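Local atomic coordinates of hypothetical protein TTHA1606 (Thermus thermophilus, PDB entry 2YYB), a protein that is of unknown function but belongs to the GTP cyclohydrolase I type 2/NIF3 family and probably binds divalent metal ions. Residues 1-13 with 26-38. Residues are numbered along the deposited sequence; the frame is centred on the assembly and turned at random.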
ATOM      1  N   MET A   1      33.009 -31.154   3.690  1.00 36.92           N
ATOM      2  CA  MET A   1      33.025 -29.701   4.007  1.00 37.02           C
ATOM      3  C   MET A   1      31.928 -29.344   5.000  1.00 36.54           C
ATOM      4  O   MET A   1      30.872 -29.972   5.023  1.00 36.93           O
ATOM      5  CB  MET A   1      32.861 -28.878   2.725  1.00 37.36           C
ATOM      6  CG  MET A   1      32.680 -27.388   2.976  1.00 38.67           C
ATOM      7  SD  MET A   1      33.124 -26.333   1.584  1.00 38.54           S
ATOM      8  CE  MET A   1      33.220 -24.721   2.407  1.00 33.90           C
ATOM      9  N   ASP A   2      32.201 -28.359   5.848  1.00 36.15           N
ATOM     10  CA  ASP A   2      31.227 -27.919   6.828  1.00 36.82           C
ATOM     11  C   ASP A   2      30.119 -27.172   6.077  1.00 37.74           C
ATOM     12  O   ASP A   2      30.400 -26.228   5.338  1.00 37.25           O
ATOM     13  CB  ASP A   2      31.900 -26.998   7.846  1.00 36.97           C
ATOM     14  CG  ASP A   2      30.922 -26.410   8.825  1.00 37.88           C
ATOM     15  OD1 ASP A   2      29.785 -26.924   8.892  1.00 41.68           O
ATOM     16  OD2 ASP A   2      31.278 -25.445   9.528  1.00 38.79           O
ATOM     17  N   ARG A   3      28.871 -27.602   6.259  1.00 36.80           N
ATOM     18  CA  ARG A   3      27.743 -26.990   5.573  1.00 37.36           C
ATOM     19  C   ARG A   3      27.580 -25.512   5.862  1.00 39.02           C
ATOM     20  O   ARG A   3      27.218 -24.739   4.986  1.00 39.72           O
ATOM     21  CB  ARG A   3      26.436 -27.717   5.929  1.00 36.92           C
ATOM     22  CG  ARG A   3      25.155 -26.905   5.685  1.00 32.40           C
ATOM     23  CD  ARG A   3      24.536 -26.525   7.015  1.00 32.36           C
ATOM     24  NE  ARG A   3      23.890 -27.687   7.607  1.00 34.76           N
ATOM     25  CZ  ARG A   3      23.676 -27.870   8.908  1.00 34.81           C
ATOM     26  NH1 ARG A   3      24.056 -26.967   9.798  1.00 32.60           N
ATOM     27  NH2 ARG A   3      23.075 -28.979   9.323  1.00 36.03           N
ATOM     28  N   ASP A   4      27.838 -25.120   7.095  1.00 40.66           N
ATOM     29  CA  ASP A   4      27.684 -23.729   7.466  1.00 43.35           C
ATOM     30  C   ASP A   4      28.689 -22.807   6.765  1.00 44.39           C
ATOM     31  O   ASP A   4      28.391 -21.637   6.527  1.00 44.68           O
ATOM     32  CB  ASP A   4      27.750 -23.615   8.991  1.00 44.75           C
ATOM     33  CG  ASP A   4      26.582 -24.326   9.670  1.00 46.81           C
ATOM     34  OD1 ASP A   4      26.753 -24.861  10.786  1.00 48.78           O
ATOM     35  OD2 ASP A   4      25.479 -24.346   9.079  1.00 47.10           O
ATOM     36  N   GLU A   5      29.866 -23.324   6.421  1.00 44.36           N
ATOM     37  CA  GLU A   5      30.848 -22.503   5.718  1.00 46.10           C
ATOM     38  C   GLU A   5      30.448 -22.421   4.254  1.00 44.24           C
ATOM     39  O   GLU A   5      30.594 -21.379   3.614  1.00 42.75           O
ATOM     40  CB  GLU A   5      32.244 -23.104   5.812  1.00 49.26           C
ATOM     41  CG  GLU A   5      32.729 -23.301   7.212  1.00 54.59           C
ATOM     42  CD  GLU A   5      34.095 -23.947   7.242  1.00 58.82           C
ATOM     43  OE1 GLU A   5      34.420 -24.686   6.273  1.00 60.15           O
ATOM     44  OE2 GLU A   5      34.833 -23.726   8.235  1.00 59.48           O
ATOM     45  N   LEU A   6      29.960 -23.541   3.727  1.00 42.52           N
ATOM     46  CA  LEU A   6      29.509 -23.592   2.348  1.00 41.98           C
ATOM     47  C   LEU A   6      28.368 -22.574   2.186  1.00 42.15           C
ATOM     48  O   LEU A   6      28.346 -21.813   1.224  1.00 43.28           O
ATOM     49  CB  LEU A   6      29.006 -24.994   1.989  1.00 40.27           C
ATOM     50  CG  LEU A   6      29.358 -25.560   0.602  1.00 40.41           C
ATOM     51  CD1 LEU A   6      28.228 -26.486   0.108  1.00 38.89           C
ATOM     52  CD2 LEU A   6      29.589 -24.424  -0.385  1.00 39.38           C
ATOM     53  N   VAL A   7      27.431 -22.544   3.129  1.00 40.37           N
ATOM     54  CA  VAL A   7      26.333 -21.600   3.022  1.00 40.44           C
ATOM     55  C   VAL A   7      26.844 -20.152   3.118  1.00 42.56           C
ATOM     56  O   VAL A   7      26.401 -19.280   2.363  1.00 43.85           O
ATOM     57  CB  VAL A   7      25.252 -21.861   4.101  1.00 38.65           C
ATOM     58  CG1 VAL A   7      24.201 -20.778   4.054  1.00 35.65           C
ATOM     59  CG2 VAL A   7      24.593 -23.213   3.862  1.00 37.08           C
ATOM     60  N   ARG A   8      27.785 -19.905   4.025  1.00 41.70           N
ATOM     61  CA  ARG A   8      28.358 -18.574   4.196  1.00 42.60           C
ATOM     62  C   ARG A   8      29.057 -18.137   2.913  1.00 43.61           C
ATOM     63  O   ARG A   8      28.839 -17.024   2.421  1.00 43.46           O
ATOM     64  CB  ARG A   8      29.367 -18.580   5.340  1.00 43.91           C
ATOM     65  CG  ARG A   8      29.137 -17.537   6.416  1.00 46.06           C
ATOM     66  CD  ARG A   8      29.257 -18.181   7.783  1.00 49.38           C
ATOM     67  NE  ARG A   8      30.367 -19.131   7.828  1.00 52.26           N
ATOM     68  CZ  ARG A   8      30.483 -20.106   8.728  1.00 54.30           C
ATOM     69  NH1 ARG A   8      29.551 -20.257   9.667  1.00 54.98           N
ATOM     70  NH2 ARG A   8      31.517 -20.945   8.682  1.00 54.50           N
ATOM     71  N   TYR A   9      29.893 -19.017   2.368  1.00 43.36           N
ATOM     72  CA  TYR A   9      30.601 -18.702   1.139  1.00 44.18           C
ATOM     73  C   TYR A   9      29.612 -18.358   0.034  1.00 45.30           C
ATOM     74  O   TYR A   9      29.703 -17.286  -0.568  1.00 46.83           O
ATOM     75  CB  TYR A   9      31.454 -19.875   0.682  1.00 43.47           C
ATOM     76  CG  TYR A   9      32.132 -19.627  -0.651  1.00 45.24           C
ATOM     77  CD1 TYR A   9      33.213 -18.731  -0.760  1.00 45.91           C
ATOM     78  CD2 TYR A   9      31.716 -20.299  -1.805  1.00 43.82           C
ATOM     79  CE1 TYR A   9      33.868 -18.520  -1.992  1.00 43.20           C
ATOM     80  CE2 TYR A   9      32.361 -20.092  -3.032  1.00 43.89           C
ATOM     81  CZ  TYR A   9      33.435 -19.205  -3.114  1.00 44.41           C
ATOM     82  OH  TYR A   9      34.075 -19.022  -4.317  1.00 44.93           O
ATOM     83  N   LEU A  10      28.667 -19.262  -0.230  1.00 44.45           N
ATOM     84  CA  LEU A  10      27.675 -19.037  -1.279  1.00 43.09           C
ATOM     85  C   LEU A  10      26.911 -17.730  -1.132  1.00 42.69           C
ATOM     86  O   LEU A  10      26.742 -16.998  -2.105  1.00 42.44           O
ATOM     87  CB  LEU A  10      26.706 -20.210  -1.349  1.00 42.17           C
ATOM     88  CG  LEU A  10      27.403 -21.463  -1.884  1.00 41.93           C
ATOM     89  CD1 LEU A  10      26.429 -22.637  -1.921  1.00 41.22           C
ATOM     90  CD2 LEU A  10      27.939 -21.163  -3.274  1.00 41.16           C
ATOM     91  N   ASP A  11      26.456 -17.422   0.074  1.00 41.94           N
ATOM     92  CA  ASP A  11      25.734 -16.178   0.275  1.00 42.29           C
ATOM     93  C   ASP A  11      26.666 -15.021  -0.097  1.00 43.92           C
ATOM     94  O   ASP A  11      26.239 -13.997  -0.644  1.00 45.41           O
ATOM     95  CB  ASP A  11      25.296 -16.048   1.732  1.00 39.80           C
ATOM     96  CG  ASP A  11      24.260 -17.092   2.130  1.00 39.82           C
ATOM     97  OD1 ASP A  11      24.052 -17.276   3.341  1.00 36.33           O
ATOM     98  OD2 ASP A  11      23.644 -17.722   1.241  1.00 41.32           O
ATOM     99  N   ALA A  12      27.950 -15.201   0.185  1.00 44.47           N
ATOM    100  CA  ALA A  12      28.941 -14.174  -0.105  1.00 45.75           C
ATOM    101  C   ALA A  12      29.200 -14.056  -1.598  1.00 46.43           C
ATOM    102  O   ALA A  12      29.057 -12.977  -2.181  1.00 47.53           O
ATOM    103  CB  ALA A  12      30.235 -14.493   0.613  1.00 46.89           C
ATOM    104  N   TYR A  13      29.576 -15.181  -2.200  1.00 45.53           N
ATOM    105  CA  TYR A  13      29.896 -15.264  -3.614  1.00 45.84           C
ATOM    106  C   TYR A  13      28.788 -14.777  -4.515  1.00 47.78           C
ATOM    107  O   TYR A  13      29.052 -14.130  -5.523  1.00 50.49           O
ATOM    108  CB  TYR A  13      30.247 -16.707  -3.979  1.00 45.31           C
ATOM    109  CG  TYR A  13      30.674 -16.909  -5.414  1.00 44.02           C
ATOM    110  CD1 TYR A  13      31.852 -16.341  -5.908  1.00 44.76           C
ATOM    111  CD2 TYR A  13      29.909 -17.683  -6.274  1.00 43.84           C
ATOM    112  CE1 TYR A  13      32.253 -16.547  -7.231  1.00 45.35           C
ATOM    113  CE2 TYR A  13      30.293 -17.898  -7.593  1.00 44.66           C
ATOM    114  CZ  TYR A  13      31.465 -17.331  -8.071  1.00 46.52           C
ATOM    115  OH  TYR A  13      31.837 -17.568  -9.383  1.00 48.18           O
ATOM    116  N   ASN A  26      16.174 -16.626  -0.948  1.00 42.93           N
ATOM    117  CA  ASN A  26      17.496 -17.044  -1.389  1.00 42.42           C
ATOM    118  C   ASN A  26      18.380 -17.494  -0.229  1.00 42.86           C
ATOM    119  O   ASN A  26      18.338 -16.914   0.864  1.00 44.13           O
ATOM    120  CB  ASN A  26      18.160 -15.911  -2.180  1.00 41.85           C
ATOM    121  CG  ASN A  26      17.478 -15.662  -3.536  1.00 43.98           C
ATOM    122  OD1 ASN A  26      17.473 -14.537  -4.041  1.00 45.32           O
ATOM    123  ND2 ASN A  26      16.907 -16.715  -4.127  1.00 42.26           N
ATOM    124  N   GLY A  27      19.169 -18.543  -0.470  1.00 41.74           N
ATOM    125  CA  GLY A  27      20.052 -19.085   0.554  1.00 38.68           C
ATOM    126  C   GLY A  27      19.649 -20.497   0.939  1.00 36.58           C
ATOM    127  O   GLY A  27      19.006 -21.188   0.160  1.00 36.37           O
ATOM    128  N   LEU A  28      20.025 -20.929   2.136  1.00 35.69           N
ATOM    129  CA  LEU A  28      19.675 -22.267   2.596  1.00 36.13           C
ATOM    130  C   LEU A  28      18.194 -22.313   2.944  1.00 36.12           C
ATOM    131  O   LEU A  28      17.765 -21.686   3.905  1.00 37.47           O
ATOM    132  CB  LEU A  28      20.500 -22.652   3.833  1.00 34.17           C
ATOM    133  CG  LEU A  28      20.273 -24.058   4.404  1.00 33.30           C
ATOM    134  CD1 LEU A  28      20.765 -25.132   3.445  1.00 31.62           C
ATOM    135  CD2 LEU A  28      21.012 -24.172   5.711  1.00 33.33           C
ATOM    136  N   GLN A  29      17.412 -23.064   2.177  1.00 35.28           N
ATOM    137  CA  GLN A  29      15.981 -23.155   2.433  1.00 34.46           C
ATOM    138  C   GLN A  29      15.620 -24.313   3.345  1.00 33.28           C
ATOM    139  O   GLN A  29      14.672 -24.213   4.099  1.00 34.13           O
ATOM    140  CB  GLN A  29      15.202 -23.286   1.120  1.00 34.94           C
ATOM    141  CG  GLN A  29      15.462 -22.169   0.132  1.00 33.71           C
ATOM    142  CD  GLN A  29      14.353 -22.042  -0.911  1.00 34.08           C
ATOM    143  OE1 GLN A  29      13.832 -23.048  -1.407  1.00 30.39           O
ATOM    144  NE2 GLN A  29      13.998 -20.802  -1.253  1.00 30.56           N
ATOM    145  N   VAL A  30      16.351 -25.420   3.253  1.00 32.25           N
ATOM    146  CA  VAL A  30      16.091 -26.569   4.115  1.00 29.93           C
ATOM    147  C   VAL A  30      17.415 -27.130   4.586  1.00 30.65           C
ATOM    148  O   VAL A  30      18.305 -27.422   3.788  1.00 30.70           O
ATOM    149  CB  VAL A  30      15.285 -27.687   3.397  1.00 30.17           C
ATOM    150  CG1 VAL A  30      15.041 -28.848   4.358  1.00 27.94           C
ATOM    151  CG2 VAL A  30      13.952 -27.145   2.899  1.00 27.75           C
ATOM    152  N   GLU A  31      17.545 -27.268   5.898  1.00 31.15           N
ATOM    153  CA  GLU A  31      18.768 -27.769   6.504  1.00 31.25           C
ATOM    154  C   GLU A  31      18.862 -29.301   6.432  1.00 32.00           C
ATOM    155  O   GLU A  31      17.851 -29.993   6.500  1.00 31.60           O
ATOM    156  CB  GLU A  31      18.829 -27.271   7.950  1.00 30.62           C
ATOM    157  CG  GLU A  31      20.038 -27.723   8.760  1.00 29.86           C
ATOM    158  CD  GLU A  31      19.908 -27.329  10.228  1.00 29.09           C
ATOM    159  OE1 GLU A  31      19.983 -26.120  10.528  1.00 28.37           O
ATOM    160  OE2 GLU A  31      19.710 -28.222  11.081  1.00 28.30           O
ATOM    161  N   GLY A  32      20.093 -29.802   6.266  1.00 33.74           N
ATOM    162  CA  GLY A  32      20.382 -31.231   6.182  1.00 31.42           C
ATOM    163  C   GLY A  32      21.664 -31.543   6.948  1.00 31.89           C
ATOM    164  O   GLY A  32      21.972 -30.865   7.932  1.00 31.75           O
ATOM    165  N   LYS A  33      22.417 -32.548   6.505  1.00 31.64           N
ATOM    166  CA  LYS A  33      23.669 -32.947   7.158  1.00 32.90           C
ATOM    167  C   LYS A  33      24.638 -31.787   7.342  1.00 34.56           C
ATOM    168  O   LYS A  33      24.755 -30.915   6.470  1.00 34.66           O
ATOM    169  CB  LYS A  33      24.424 -33.981   6.323  1.00 35.47           C
ATOM    170  CG  LYS A  33      23.749 -35.280   6.065  1.00 36.61           C
ATOM    171  CD  LYS A  33      24.498 -36.011   4.961  1.00 36.32           C
ATOM    172  CE  LYS A  33      23.770 -37.301   4.627  1.00 40.21           C
ATOM    173  NZ  LYS A  33      24.301 -38.002   3.415  1.00 43.75           N
ATOM    174  N   ARG A  34      25.376 -31.802   8.447  1.00 34.33           N
ATOM    175  CA  ARG A  34      26.352 -30.753   8.679  1.00 36.04           C
ATOM    176  C   ARG A  34      27.649 -31.004   7.874  1.00 34.87           C
ATOM    177  O   ARG A  34      28.414 -30.067   7.622  1.00 35.13           O
ATOM    178  CB  ARG A  34      26.675 -30.635  10.165  1.00 38.40           C
ATOM    179  CG  ARG A  34      27.453 -29.373  10.518  1.00 45.20           C
ATOM    180  CD  ARG A  34      27.693 -29.241  12.033  1.00 50.99           C
ATOM    181  NE  ARG A  34      28.176 -27.908  12.400  1.00 55.88           N
ATOM    182  CZ  ARG A  34      29.280 -27.329  11.918  1.00 57.71           C
ATOM    183  NH1 ARG A  34      30.045 -27.969  11.038  1.00 59.48           N
ATOM    184  NH2 ARG A  34      29.610 -26.096  12.304  1.00 58.37           N
ATOM    185  N   THR A  35      27.884 -32.244   7.455  1.00 31.89           N
ATOM    186  CA  THR A  35      29.094 -32.549   6.699  1.00 33.14           C
ATOM    187  C   THR A  35      28.788 -32.865   5.237  1.00 34.15           C
ATOM    188  O   THR A  35      28.253 -33.925   4.904  1.00 34.70           O
ATOM    189  CB  THR A  35      29.888 -33.718   7.343  1.00 32.18           C
ATOM    190  OG1 THR A  35      30.392 -33.302   8.613  1.00 32.90           O
ATOM    191  CG2 THR A  35      31.062 -34.113   6.493  1.00 31.76           C
ATOM    192  N   VAL A  36      29.142 -31.932   4.360  1.00 34.09           N
ATOM    193  CA  VAL A  36      28.879 -32.091   2.935  1.00 34.56           C
ATOM    194  C   VAL A  36      29.978 -32.858   2.228  1.00 34.96           C
ATOM    195  O   VAL A  36      31.150 -32.563   2.397  1.00 35.58           O
ATOM    196  CB  VAL A  36      28.692 -30.710   2.255  1.00 32.90           C
ATOM    197  CG1 VAL A  36      28.299 -30.886   0.818  1.00 33.21           C
ATOM    198  CG2 VAL A  36      27.621 -29.928   2.980  1.00 32.24           C
ATOM    199  N   ARG A  37      29.584 -33.846   1.438  1.00 36.29           N
ATOM    200  CA  ARG A  37      30.530 -34.669   0.700  1.00 38.97           C
ATOM    201  C   ARG A  37      30.204 -34.734  -0.797  1.00 39.80           C
ATOM    202  O   ARG A  37      31.006 -35.247  -1.587  1.00 43.40           O
ATOM    203  CB  ARG A  37      30.529 -36.097   1.250  1.00 39.72           C
ATOM    204  CG  ARG A  37      30.842 -36.223   2.731  1.00 44.23           C
ATOM    205  CD  ARG A  37      30.509 -37.644   3.213  1.00 47.48           C
ATOM    206  NE  ARG A  37      30.387 -37.748   4.671  1.00 50.30           N
ATOM    207  CZ  ARG A  37      31.400 -38.013   5.489  1.00 50.87           C
ATOM    208  NH1 ARG A  37      32.623 -38.207   4.997  1.00 51.92           N
ATOM    209  NH2 ARG A  37      31.191 -38.090   6.798  1.00 49.54           N
ATOM    210  N   LYS A  38      29.039 -34.240  -1.199  1.00 37.28           N
ATOM    211  CA  LYS A  38      28.666 -34.306  -2.608  1.00 35.19           C
ATOM    212  C   LYS A  38      27.560 -33.317  -2.958  1.00 34.78           C
ATOM    213  O   LYS A  38      26.480 -33.333  -2.363  1.00 35.56           O
ATOM    214  CB  LYS A  38      28.227 -35.722  -2.949  1.00 34.03           C
ATOM    215  CG  LYS A  38      27.888 -35.939  -4.395  1.00 33.70           C
ATOM    216  CD  LYS A  38      27.645 -37.394  -4.658  1.00 33.17           C
ATOM    217  CE  LYS A  38      27.311 -37.608  -6.110  1.00 36.05           C
ATOM    218  NZ  LYS A  38      26.984 -39.044  -6.400  1.00 39.01           N
TER
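The guanidinium of Arg3 is sandwiched between Glu31, whose CG lies over one face, 3.3 Å from Arg3 NH2, and Arg34 CA over the opposite face. At its edge, NH2 gives a nearly straight in-plane bond to Gly32 O (2.6 Å, 162°), while NH1 makes a salt bridge to Asp4 OD2, which lies in the guanidinium plane and is met on its syn side, tilted from the carboxylate plane. Bends at the second and third torsions turn the group from helix 3-13 toward the loop after strand 27-30. The Glu31 carboxylate stacks on it, planes 21° apart, but OE2 lies well out of the guanidinium plane, so this long pairing is by charge alone; Glu31 OE1 bonds to Gly77 N of the second subunit. Arg34 NH2 makes a weak bond, part of a salt bridge, to Asp2 OD2; Asp4 OD1 sits over a face of the Arg34 guanidinium, no N-H aimed at it. Asp2 also N-caps the helix through Asp4 N. Beside these charges the backbones form a single beta bridge, Asp2 with Thr35, with Met1 N to Val36 O and Val36 N to Met1 O (both 2.7 Å), and Arg3 N to Arg34 O. Val7 CG2 rests on Leu28 CB. A leucine in place of Arg3 would probably leave Gly32 O and Asp4 OD2 without these donors. Opposite charges thus tie the helix start to the segment leaving strand 27-30, one of the sheet's two outer strands within this chain.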